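Local coordinates for protein hydrolase (Thermus thermophilus, PDB 1UFO) that probably acts as a hydrolase of the alpha/beta hydrolase fold, with a likely serine nucleophile, although its natural substrate is not established, at residues L55-P60 and L86-E91; P174-H179 and A224-A229. All blocks are in the same frame, centred on the assembly; numbering follows the deposited sequence.

Contact 1: L55-P60 and L86-E91; sequences LAFDAP and LGFKEE
Phe57 and Phe88 form the aromatic part of this contact, an offset edge-to-face pair with ring centroids 5.1 Å apart and planes at 81°. The edge belongs to Phe88, whose CE1 stands 3.5 Å from Phe57 CE1, above the Phe57 face but displaced toward its rim. Two first torsions bring the rings together: Phe57 CG sits between its backbone N and carbonyl carbon (chi1 63°), and Phe88 CG lies anti to its own N.

A CH-pi contact takes up one face of the second ring. Ala59 CB is 3.4 Å from the Phe88 ring centroid and almost on the ring normal, so the methyl is centred over the ring. Leu30 and Val118 also touch Phe88, tying it to strand 25-30 and helix 114-124.

Aliphatic packing continues at Pro60, whose CD lies 4.0 Å from Phe88 CB. Its CG comes near the backbone of Gly87, where the lack of a side chain leaves room for the proline ring.

The polar element is the carboxylate of Glu91. Its OE1 approaches Phe57 CE1 at 3.4 Å in the plane of the ring, at the edge where the hydrogens lie, and is 3.6 Å from Pro60 CD. The carboxylate and ring planes are steeply inclined to each other. OE2 makes a salt bridge to Arg65, which also donates to the carbonyl of Asp58, so one arginine links the helix to the loop that follows strand 52-56.

Together these contacts seat helix 77-103 on the chain leaving strand 52-56, the packing of a sheet-flanking helix in an alpha/beta hydrolase fold. Phe88 lies near, without touching, the probable nucleophile elbow at Gly111, Ser113 and Gly115.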
ATOM      1  N   LEU A  55       0.472  21.688   4.873  1.00  8.15           N
ATOM      2  CA  LEU A  55      -0.483  22.801   4.985  1.00 10.40           C
ATOM      3  C   LEU A  55      -1.897  22.247   5.221  1.00 11.08           C
ATOM      4  O   LEU A  55      -2.244  21.294   4.584  1.00  9.72           O
ATOM      5  CB  LEU A  55      -0.572  23.565   3.658  1.00 10.54           C
ATOM      6  CG  LEU A  55       0.756  24.155   3.187  1.00 11.91           C
ATOM      7  CD1 LEU A  55       0.553  24.855   1.791  1.00 13.84           C
ATOM      8  CD2 LEU A  55       1.216  25.254   4.120  1.00 12.98           C
ATOM      9  N   ALA A  56      -2.678  22.876   6.097  1.00 10.26           N
ATOM     10  CA  ALA A  56      -4.079  22.460   6.299  1.00  9.29           C
ATOM     11  C   ALA A  56      -4.860  23.667   6.747  1.00 10.81           C
ATOM     12  O   ALA A  56      -4.327  24.525   7.466  1.00 11.18           O
ATOM     13  CB  ALA A  56      -4.132  21.376   7.368  1.00 11.32           C
ATOM     14  N   PHE A  57      -6.101  23.782   6.299  1.00  9.11           N
ATOM     15  CA  PHE A  57      -6.919  24.865   6.794  1.00 10.55           C
ATOM     16  C   PHE A  57      -8.275  24.296   7.134  1.00 10.50           C
ATOM     17  O   PHE A  57      -8.619  23.169   6.704  1.00 10.39           O
ATOM     18  CB  PHE A  57      -7.016  26.004   5.781  1.00 10.00           C
ATOM     19  CG  PHE A  57      -7.695  25.632   4.459  1.00  9.19           C
ATOM     20  CD1 PHE A  57      -9.060  25.923   4.263  1.00  8.02           C
ATOM     21  CD2 PHE A  57      -6.973  24.975   3.432  1.00  8.74           C
ATOM     22  CE1 PHE A  57      -9.703  25.569   3.031  1.00  8.64           C
ATOM     23  CE2 PHE A  57      -7.596  24.628   2.203  1.00  9.77           C
ATOM     24  CZ  PHE A  57      -8.967  24.934   2.014  1.00 10.01           C
ATOM     25  N   ASP A  58      -9.049  25.039   7.949  1.00 10.10           N
ATOM     26  CA  ASP A  58     -10.361  24.547   8.339  1.00 10.50           C
ATOM     27  C   ASP A  58     -11.400  24.713   7.227  1.00 10.40           C
ATOM     28  O   ASP A  58     -11.454  25.741   6.560  1.00 11.21           O
ATOM     29  CB  ASP A  58     -10.866  25.331   9.567  1.00 11.31           C
ATOM     30  CG  ASP A  58     -10.113  25.006  10.826  1.00 13.59           C
ATOM     31  OD1 ASP A  58      -9.891  25.943  11.658  1.00 13.12           O
ATOM     32  OD2 ASP A  58      -9.740  23.836  11.006  1.00 12.42           O
ATOM     33  N   ALA A  59     -12.237  23.701   7.073  1.00  9.97           N
ATOM     34  CA  ALA A  59     -13.310  23.778   6.066  1.00  9.50           C
ATOM     35  C   ALA A  59     -14.410  24.695   6.573  1.00 10.61           C
ATOM     36  O   ALA A  59     -14.480  24.998   7.750  1.00 12.49           O
ATOM     37  CB  ALA A  59     -13.887  22.349   5.858  1.00 10.45           C
ATOM     38  N   PRO A  60     -15.251  25.121   5.674  1.00 12.33           N
ATOM     39  CA  PRO A  60     -16.362  25.981   6.139  1.00 12.91           C
ATOM     40  C   PRO A  60     -17.092  25.257   7.247  1.00 13.84           C
ATOM     41  O   PRO A  60     -17.280  24.019   7.226  1.00 12.73           O
ATOM     42  CB  PRO A  60     -17.232  26.124   4.903  1.00 13.31           C
ATOM     43  CG  PRO A  60     -16.301  26.014   3.773  1.00 14.97           C
ATOM     44  CD  PRO A  60     -15.267  24.931   4.213  1.00 12.36           C
ATOM     45  N   LEU A  86     -18.158  21.582  -1.338  1.00 10.36           N
ATOM     46  CA  LEU A  86     -17.957  22.469  -2.499  1.00  9.78           C
ATOM     47  C   LEU A  86     -17.174  23.757  -2.103  1.00 10.47           C
ATOM     48  O   LEU A  86     -16.377  24.253  -2.920  1.00 10.68           O
ATOM     49  CB  LEU A  86     -19.355  22.809  -3.097  1.00 11.46           C
ATOM     50  CG  LEU A  86     -19.932  21.622  -3.888  1.00  9.99           C
ATOM     51  CD1 LEU A  86     -21.407  21.943  -4.089  1.00 14.02           C
ATOM     52  CD2 LEU A  86     -19.226  21.446  -5.235  1.00 13.99           C
ATOM     53  N   GLY A  87     -17.445  24.275  -0.924  1.00 11.44           N
ATOM     54  CA  GLY A  87     -16.768  25.481  -0.435  1.00 11.75           C
ATOM     55  C   GLY A  87     -15.311  25.136  -0.174  1.00 11.68           C
ATOM     56  O   GLY A  87     -14.361  25.863  -0.538  1.00 11.87           O
ATOM     57  N   PHE A  88     -15.144  24.004   0.475  1.00 11.46           N
ATOM     58  CA  PHE A  88     -13.778  23.530   0.840  1.00 10.25           C
ATOM     59  C   PHE A  88     -12.946  23.303  -0.446  1.00  9.29           C
ATOM     60  O   PHE A  88     -11.727  23.637  -0.502  1.00 10.42           O
ATOM     61  CB  PHE A  88     -13.919  22.205   1.641  1.00  8.78           C
ATOM     62  CG  PHE A  88     -12.695  21.804   2.473  1.00  8.26           C
ATOM     63  CD1 PHE A  88     -11.728  22.697   2.831  1.00  9.82           C
ATOM     64  CD2 PHE A  88     -12.674  20.517   3.003  1.00  7.59           C
ATOM     65  CE1 PHE A  88     -10.714  22.331   3.780  1.00  9.34           C
ATOM     66  CE2 PHE A  88     -11.706  20.119   3.941  1.00 10.13           C
ATOM     67  CZ  PHE A  88     -10.726  21.020   4.347  1.00  9.20           C
ATOM     68  N   LYS A  89     -13.563  22.749  -1.508  1.00  9.66           N
ATOM     69  CA  LYS A  89     -12.896  22.557  -2.775  1.00 10.11           C
ATOM     70  C   LYS A  89     -12.403  23.870  -3.359  1.00 11.46           C
ATOM     71  O   LYS A  89     -11.244  23.974  -3.786  1.00 10.90           O
ATOM     72  CB  LYS A  89     -13.897  21.917  -3.796  1.00 11.41           C
ATOM     73  CG  LYS A  89     -13.300  21.759  -5.193  1.00 12.53           C
ATOM     74  CD  LYS A  89     -14.347  21.848  -6.308  1.00 16.37           C
ATOM     75  CE  LYS A  89     -14.882  23.256  -6.374  1.00 20.63           C
ATOM     76  NZ  LYS A  89     -15.711  23.461  -7.595  1.00 23.62           N
ATOM     77  N   GLU A  90     -13.293  24.871  -3.419  1.00  9.98           N
ATOM     78  CA  GLU A  90     -12.917  26.129  -4.099  1.00 11.92           C
ATOM     79  C   GLU A  90     -11.784  26.800  -3.344  1.00 11.93           C
ATOM     80  O   GLU A  90     -10.873  27.347  -3.978  1.00 11.75           O
ATOM     81  CB  GLU A  90     -14.172  26.995  -4.214  1.00 13.96           C
ATOM     82  CG  GLU A  90     -14.017  28.278  -4.951  1.00 16.49           C
ATOM     83  CD  GLU A  90     -13.371  29.357  -4.061  1.00 15.05           C
ATOM     84  OE1 GLU A  90     -12.789  30.254  -4.688  1.00 20.98           O
ATOM     85  OE2 GLU A  90     -13.482  29.344  -2.808  1.00 16.71           O
ATOM     86  N   GLU A  91     -11.845  26.746  -2.023  1.00 11.35           N
ATOM     87  CA  GLU A  91     -10.785  27.354  -1.168  1.00 10.61           C
ATOM     88  C   GLU A  91      -9.477  26.591  -1.342  1.00 10.98           C
ATOM     89  O   GLU A  91      -8.393  27.176  -1.441  1.00 12.32           O
ATOM     90  CB  GLU A  91     -11.175  27.302   0.325  1.00 10.44           C
ATOM     91  CG  GLU A  91     -12.341  28.274   0.595  1.00 12.32           C
ATOM     92  CD  GLU A  91     -13.057  28.007   1.862  1.00 14.12           C
ATOM     93  OE1 GLU A  91     -12.795  26.978   2.509  1.00 13.10           O
ATOM     94  OE2 GLU A  91     -13.914  28.870   2.218  1.00 14.90           O
TER

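Contact 2: P174-H179 and A224-A229; sequences PLLHLH and ARVGLA
Leu178 makes the largest contribution here, reaching from strand 175-179 to the backbone of helix 224-229. Its CD2 methyl lies 3.9 Å from Gly227 N and 4.1 Å from Gly227 CA, and the same methyl is 4.3 Å from Val226 CG1. A chi1 of -58° sets CG anti to the carbonyl carbon, and a chi2 of 100°, away from a staggered value, turns the CD2 branch to the helix. The partners of this methyl thus include both bare backbone and a side chain.

Val226 meets the strand through CG1. That one methyl also lies 4.3 Å from Leu176 CD2, so it faces a methyl from each of two leucines two residues apart, both on the side of the strand turned to the helix. Beyond the two segments Val226 packs against Phe210 of strand 207-212.

Leu176, burying almost as much as Val226, places CD2 4.2 Å from Gly227 CA. The glycine offers no side chain, and methyls of both leucines approach its main chain. The segment axes are 9.6 Å apart at closest approach and their directions differ by 172°, which makes strand and helix nearly antiparallel.

Such apolar packing of the C-terminal helix 221-236 along strand 175-180, against one side of the central sheet, is characteristic of the alpha/beta hydrolase fold. Residues of this layer also pack against the second subunit, Leu176 on its Phe210 and Val226 on its Val226.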
ATOM      1  N   PRO A 174      -1.387  10.579 -10.221  1.00  9.44           N
ATOM      2  CA  PRO A 174      -1.234   9.457  -9.287  1.00  8.98           C
ATOM      3  C   PRO A 174      -2.208   9.579  -8.114  1.00  9.53           C
ATOM      4  O   PRO A 174      -2.321  10.621  -7.492  1.00  8.74           O
ATOM      5  CB  PRO A 174       0.197   9.547  -8.775  1.00  9.98           C
ATOM      6  CG  PRO A 174       0.973  10.180 -10.086  1.00 11.25           C
ATOM      7  CD  PRO A 174      -0.085  11.227 -10.564  1.00 10.76           C
ATOM      8  N   LEU A 175      -2.892   8.488  -7.839  1.00  6.14           N
ATOM      9  CA  LEU A 175      -3.925   8.509  -6.824  1.00  6.77           C
ATOM     10  C   LEU A 175      -3.922   7.224  -6.045  1.00  7.75           C
ATOM     11  O   LEU A 175      -4.040   6.139  -6.606  1.00  7.24           O
ATOM     12  CB  LEU A 175      -5.326   8.693  -7.495  1.00  7.75           C
ATOM     13  CG  LEU A 175      -6.592   8.475  -6.631  1.00  8.68           C
ATOM     14  CD1 LEU A 175      -6.551   9.508  -5.566  1.00 11.24           C
ATOM     15  CD2 LEU A 175      -7.813   8.645  -7.450  1.00  8.35           C
ATOM     16  N   LEU A 176      -3.790   7.364  -4.726  1.00  7.87           N
ATOM     17  CA  LEU A 176      -3.803   6.163  -3.856  1.00  6.54           C
ATOM     18  C   LEU A 176      -4.950   6.258  -2.879  1.00  7.62           C
ATOM     19  O   LEU A 176      -5.044   7.263  -2.182  1.00  7.10           O
ATOM     20  CB  LEU A 176      -2.479   6.038  -3.028  1.00  6.41           C
ATOM     21  CG  LEU A 176      -2.518   5.043  -1.905  1.00  7.28           C
ATOM     22  CD1 LEU A 176      -2.725   3.643  -2.585  1.00  6.70           C
ATOM     23  CD2 LEU A 176      -1.190   5.086  -1.151  1.00  8.08           C
ATOM     24  N   HIS A 177      -5.833   5.259  -2.866  1.00  6.16           N
ATOM     25  CA  HIS A 177      -6.928   5.231  -1.882  1.00  6.87           C
ATOM     26  C   HIS A 177      -6.435   4.307  -0.755  1.00  7.26           C
ATOM     27  O   HIS A 177      -5.939   3.205  -1.003  1.00  8.28           O
ATOM     28  CB  HIS A 177      -8.231   4.680  -2.477  1.00  6.60           C
ATOM     29  CG  HIS A 177      -9.227   5.719  -2.826  1.00  8.42           C
ATOM     30  ND1 HIS A 177     -10.131   6.218  -1.898  1.00  7.76           N
ATOM     31  CD2 HIS A 177      -9.451   6.429  -3.978  1.00  6.83           C
ATOM     32  CE1 HIS A 177     -10.865   7.172  -2.475  1.00  8.87           C
ATOM     33  NE2 HIS A 177     -10.455   7.317  -3.729  1.00  9.47           N
ATOM     34  N   LEU A 178      -6.524   4.788   0.497  1.00  7.08           N
ATOM     35  CA  LEU A 178      -6.087   3.989   1.648  1.00  6.80           C
ATOM     36  C   LEU A 178      -7.363   3.785   2.473  1.00  7.93           C
ATOM     37  O   LEU A 178      -8.098   4.752   2.752  1.00  7.58           O
ATOM     38  CB  LEU A 178      -5.037   4.755   2.506  1.00  7.45           C
ATOM     39  CG  LEU A 178      -3.828   5.116   1.629  1.00  6.87           C
ATOM     40  CD1 LEU A 178      -3.881   6.601   1.142  1.00  6.10           C
ATOM     41  CD2 LEU A 178      -2.541   4.916   2.510  1.00  7.85           C
ATOM     42  N   HIS A 179      -7.661   2.535   2.852  1.00  7.45           N
ATOM     43  CA  HIS A 179      -8.937   2.268   3.529  1.00  8.41           C
ATOM     44  C   HIS A 179      -8.825   1.137   4.533  1.00  9.59           C
ATOM     45  O   HIS A 179      -7.887   0.355   4.499  1.00  9.20           O
ATOM     46  CB  HIS A 179      -9.926   1.771   2.459  1.00  8.71           C
ATOM     47  CG  HIS A 179     -11.312   2.311   2.581  1.00  9.10           C
ATOM     48  ND1 HIS A 179     -11.667   3.539   2.035  1.00  8.45           N
ATOM     49  CD2 HIS A 179     -12.441   1.821   3.176  1.00  9.65           C
ATOM     50  CE1 HIS A 179     -12.939   3.795   2.298  1.00  9.79           C
ATOM     51  NE2 HIS A 179     -13.441   2.762   2.990  1.00  9.44           N
ATOM     52  N   ALA A 224      -0.754   6.041   7.177  1.00  8.95           N
ATOM     53  CA  ALA A 224       0.053   7.222   6.928  1.00  8.50           C
ATOM     54  C   ALA A 224       1.392   6.872   6.378  1.00  8.56           C
ATOM     55  O   ALA A 224       1.900   7.543   5.501  1.00  9.03           O
ATOM     56  CB  ALA A 224       0.184   8.013   8.259  1.00  9.79           C
ATOM     57  N   ARG A 225       2.028   5.826   6.941  1.00  9.86           N
ATOM     58  CA  ARG A 225       3.346   5.409   6.505  1.00 10.80           C
ATOM     59  C   ARG A 225       3.328   4.932   5.028  1.00  9.88           C
ATOM     60  O   ARG A 225       4.214   5.294   4.243  1.00  9.55           O
ATOM     61  CB  ARG A 225       3.852   4.300   7.459  1.00 12.35           C
ATOM     62  CG  ARG A 225       5.311   3.779   7.111  1.00 18.84           C
ATOM     63  CD  ARG A 225       6.264   4.932   7.329  1.00 22.64           C
ATOM     64  NE  ARG A 225       7.725   4.675   7.501  1.00 25.05           N
ATOM     65  CZ  ARG A 225       8.364   4.382   8.654  1.00 21.88           C
ATOM     66  NH1 ARG A 225       9.670   4.244   8.592  1.00 26.77           N
ATOM     67  NH2 ARG A 225       7.767   4.216   9.834  1.00 23.90           N
ATOM     68  N   VAL A 226       2.266   4.214   4.630  1.00  8.89           N
ATOM     69  CA  VAL A 226       2.193   3.776   3.230  1.00  7.54           C
ATOM     70  C   VAL A 226       1.964   4.982   2.286  1.00  9.68           C
ATOM     71  O   VAL A 226       2.497   5.069   1.187  1.00  9.56           O
ATOM     72  CB  VAL A 226       1.071   2.723   3.073  1.00  7.46           C
ATOM     73  CG1 VAL A 226       0.812   2.440   1.619  1.00  9.93           C
ATOM     74  CG2 VAL A 226       1.526   1.455   3.786  1.00  9.62           C
ATOM     75  N   GLY A 227       1.167   5.947   2.755  1.00  7.51           N
ATOM     76  CA  GLY A 227       0.892   7.107   1.933  1.00  7.30           C
ATOM     77  C   GLY A 227       2.181   7.925   1.726  1.00  7.43           C
ATOM     78  O   GLY A 227       2.344   8.481   0.639  1.00  8.40           O
ATOM     79  N   LEU A 228       3.057   7.972   2.723  1.00  8.09           N
ATOM     80  CA  LEU A 228       4.296   8.722   2.603  1.00  8.32           C
ATOM     81  C   LEU A 228       5.205   8.040   1.552  1.00  9.85           C
ATOM     82  O   LEU A 228       5.822   8.708   0.726  1.00 11.06           O
ATOM     83  CB  LEU A 228       4.971   8.762   3.975  1.00  9.46           C
ATOM     84  CG  LEU A 228       6.314   9.502   4.035  1.00  9.40           C
ATOM     85  CD1 LEU A 228       6.146  11.001   3.673  1.00 11.98           C
ATOM     86  CD2 LEU A 228       6.759   9.375   5.500  1.00 11.14           C
ATOM     87  N   ALA A 229       5.177   6.717   1.506  1.00  8.76           N
ATOM     88  CA  ALA A 229       5.980   5.993   0.484  1.00  9.13           C
ATOM     89  C   ALA A 229       5.450   6.317  -0.923  1.00  8.89           C
ATOM     90  O   ALA A 229       6.232   6.512  -1.808  1.00 10.21           O
ATOM     91  CB  ALA A 229       5.893   4.438   0.740  1.00 10.26           C
TER

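In the fold
Contacts 1 and 2 are both buried and reach the same mixed sheet, but they lie on opposite sides of the chain's centre, with centres 21 Å apart and nearest atoms about 12 Å apart. They share no helix: 77-103 serves contact 1, 221-236 contact 2. Contact 1 buries 319 Å² against 132 Å² and combines aromatic packing with a carboxylate whose ionic partner, Arg65, lies outside both segments, where the chain has just left strand 52-56; the Phe88 side chain lies near, without touching, the probable elbow. Contact 2 uses aliphatic side chains and glycine backbone within a regular strand-helix pair. Its surroundings include the second subunit, which does not touch contact 1.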